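Local coordinates for protein aminotransferase class I and II (Anaerococcus prevotii, PDB 4EMY) that probably acts as a pyridoxal 5'-phosphate-dependent aminotransferase, working as a homodimer, at residues K217-I222 with R249-V254. Numbering follows the deposited sequence.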
loop_
_atom_site.group_PDB
_atom_site.type_symbol
_atom_site.label_atom_id
_atom_site.label_comp_id
_atom_site.label_asym_id
_atom_site.label_seq_id
_atom_site.Cartn_x
_atom_site.Cartn_y
_atom_site.Cartn_z
ATOM N N LYS A 217 11.699 -30.203 -1.338
ATOM C CA LYS A 217 12.137 -28.823 -1.467
ATOM C C LYS A 217 11.111 -27.994 -2.231
ATOM O O LYS A 217 10.526 -28.469 -3.203
ATOM C CB LYS A 217 13.500 -28.769 -2.161
ATOM C CG LYS A 217 14.564 -29.639 -1.510
ATOM C CD LYS A 217 15.099 -29.023 -0.224
ATOM C CE LYS A 217 15.976 -30.007 0.537
ATOM N NZ LYS A 217 16.511 -29.453 1.814
ATOM N N LYS A 218 10.886 -26.766 -1.776
ATOM C CA LYS A 218 9.990 -25.840 -2.467
ATOM C C LYS A 218 10.760 -24.593 -2.868
ATOM O O LYS A 218 11.432 -23.980 -2.039
ATOM C CB LYS A 218 8.780 -25.485 -1.600
ATOM C CG LYS A 218 7.723 -26.577 -1.565
ATOM C CD LYS A 218 6.682 -26.328 -0.486
ATOM C CE LYS A 218 6.062 -27.635 -0.000
ATOM N NZ LYS A 218 5.221 -28.315 -1.030
ATOM N N ILE A 219 10.681 -24.234 -4.145
ATOM C CA ILE A 219 11.458 -23.115 -4.670
ATOM C C ILE A 219 10.545 -22.076 -5.305
ATOM O O ILE A 219 9.630 -22.427 -6.050
ATOM C CB ILE A 219 12.494 -23.595 -5.708
ATOM C CG1 ILE A 219 13.358 -24.720 -5.127
ATOM C CG2 ILE A 219 13.365 -22.437 -6.187
ATOM C CD1 ILE A 219 13.928 -25.653 -6.166
ATOM N N THR A 220 10.790 -20.805 -4.998
ATOM C CA THR A 220 10.084 -19.709 -5.662
ATOM C C THR A 220 11.045 -18.775 -6.404
ATOM O O THR A 220 11.971 -18.224 -5.811
ATOM C CB THR A 220 9.197 -18.916 -4.681
ATOM O OG1 THR A 220 8.254 -19.807 -4.076
ATOM C CG2 THR A 220 8.431 -17.817 -5.400
ATOM N N LEU A 221 10.813 -18.630 -7.708
ATOM C CA LEU A 221 11.508 -17.650 -8.530
ATOM C C LEU A 221 10.697 -16.362 -8.598
ATOM O O LEU A 221 9.563 -16.362 -9.082
ATOM C CB LEU A 221 11.744 -18.196 -9.941
ATOM C CG LEU A 221 12.496 -17.326 -10.959
ATOM C CD1 LEU A 221 13.903 -16.974 -10.492
ATOM C CD2 LEU A 221 12.548 -18.012 -12.316
ATOM N N ILE A 222 11.289 -15.278 -8.095
ATOM C CA ILE A 222 10.735 -13.926 -8.186
ATOM C C ILE A 222 11.456 -13.150 -9.290
ATOM O O ILE A 222 12.683 -13.038 -9.278
ATOM C CB ILE A 222 10.950 -13.137 -6.874
ATOM C CG1 ILE A 222 10.765 -14.025 -5.626
ATOM C CG2 ILE A 222 10.159 -11.824 -6.887
ATOM C CD1 ILE A 222 9.365 -14.073 -5.070
ATOM N N ARG A 249 5.339 -28.722 -10.146
ATOM C CA ARG A 249 4.476 -28.246 -9.066
ATOM C C ARG A 249 5.212 -27.420 -7.998
ATOM O O ARG A 249 4.734 -26.361 -7.590
ATOM C CB ARG A 249 3.741 -29.448 -8.448
ATOM C CG ARG A 249 2.926 -29.167 -7.194
ATOM C CD ARG A 249 1.877 -30.248 -6.942
ATOM N NE ARG A 249 0.744 -30.142 -7.870
ATOM C CZ ARG A 249 0.440 -31.029 -8.821
ATOM N NH1 ARG A 249 1.167 -32.134 -8.988
ATOM N NH2 ARG A 249 -0.612 -30.814 -9.603
ATOM N N ASN A 250 6.383 -27.895 -7.578
ATOM C CA ASN A 250 7.157 -27.262 -6.501
ATOM C C ASN A 250 8.101 -26.127 -6.935
ATOM O O ASN A 250 8.926 -25.658 -6.142
ATOM C CB ASN A 250 7.930 -28.325 -5.712
ATOM C CG ASN A 250 8.902 -29.103 -6.578
ATOM O OD1 ASN A 250 8.587 -29.487 -7.706
ATOM N ND2 ASN A 250 10.092 -29.345 -6.047
ATOM N N LEU A 251 7.987 -25.696 -8.188
ATOM C CA LEU A 251 8.750 -24.551 -8.669
ATOM C C LEU A 251 7.805 -23.438 -9.095
ATOM O O LEU A 251 7.383 -23.364 -10.252
ATOM C CB LEU A 251 9.692 -24.946 -9.811
ATOM C CG LEU A 251 10.674 -23.896 -10.353
ATOM C CD1 LEU A 251 11.568 -23.332 -9.259
ATOM C CD2 LEU A 251 11.524 -24.486 -11.469
ATOM N N PHE A 252 7.467 -22.578 -8.143
ATOM C CA PHE A 252 6.536 -21.492 -8.391
ATOM C C PHE A 252 7.270 -20.259 -8.921
ATOM O O PHE A 252 8.466 -20.082 -8.675
ATOM C CB PHE A 252 5.745 -21.179 -7.113
ATOM C CG PHE A 252 4.563 -20.273 -7.330
ATOM C CD1 PHE A 252 3.608 -20.570 -8.294
ATOM C CD2 PHE A 252 4.399 -19.130 -6.555
ATOM C CE1 PHE A 252 2.520 -19.737 -8.493
ATOM C CE2 PHE A 252 3.311 -18.297 -6.745
ATOM C CZ PHE A 252 2.369 -18.598 -7.714
ATOM N N VAL A 253 6.553 -19.427 -9.671
ATOM C CA VAL A 253 7.117 -18.209 -10.243
ATOM C C VAL A 253 6.188 -17.043 -9.937
ATOM O O VAL A 253 4.998 -17.111 -10.232
ATOM C CB VAL A 253 7.338 -18.329 -11.776
ATOM C CG1 VAL A 253 7.728 -16.992 -12.381
ATOM C CG2 VAL A 253 8.419 -19.349 -12.087
ATOM N N VAL A 254 6.728 -15.991 -9.321
ATOM C CA VAL A 254 6.000 -14.732 -9.154
ATOM C C VAL A 254 6.715 -13.632 -9.929
ATOM O O VAL A 254 7.885 -13.333 -9.674
ATOM C CB VAL A 254 5.851 -14.304 -7.677
ATOM C CG1 VAL A 254 4.950 -13.079 -7.570
ATOM C CG2 VAL A 254 5.289 -15.439 -6.834
#
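Ile219 and Leu251, Thr220 and Phe252, Leu221 and Val253, and Ile222 and Val254 are paired in register on two neighbouring parallel strands of the seven-stranded mixed sheet that forms the core of the large domain in fold-type I aminotransferases. The strand axes run 23° apart and approach to 4.7 Å. Alternation splits the side chains between two faces. On one, the CD1 branch of Leu251 slants across to lie 3.7 Å from both CB and CG2 of Ile219. Farther along, CB of Leu221 meets CG2 of Val253 at 4.1 Å, and helix 198-211 packs on this face through Leu208 and Trp201. On the other face, Thr220 and Phe252 run alongside each other, OG1 of Thr220 4.2 Å from CB of Phe252, while the phenyl ring extends beyond the threonine to meet the rings of Tyr121 and Phe286. CG2 of Thr220 also reaches CG2 of Val254 at 4.2 Å. Met6 of the second subunit packs on Thr220 and Phe252, whereas Ala117 of helix 109-121 touches Ile222 and Val254. Ahead of the ladder, CG of Asn250 sits between its backbone N and carbonyl carbon (chi1 60°), which brings ND2 within 3.0 Å of Lys217 O. That bond is nearly straight (N-H...O 173°), with the acceptor in the amide plane, and ND2 also bonds Ala212 O. With alanine in place of this asparagine, the carbonyls of Lys217 and Ala212 would both lose the amide donor, and the lead-in to the strand pair would probably be freer to shift. Donors alternate between the strands: Ile219 N to Asn250 O, Phe252 N to Ile219 O, Leu221 N to Phe252 O, and Val254 N to Leu221 O at 2.9 Å.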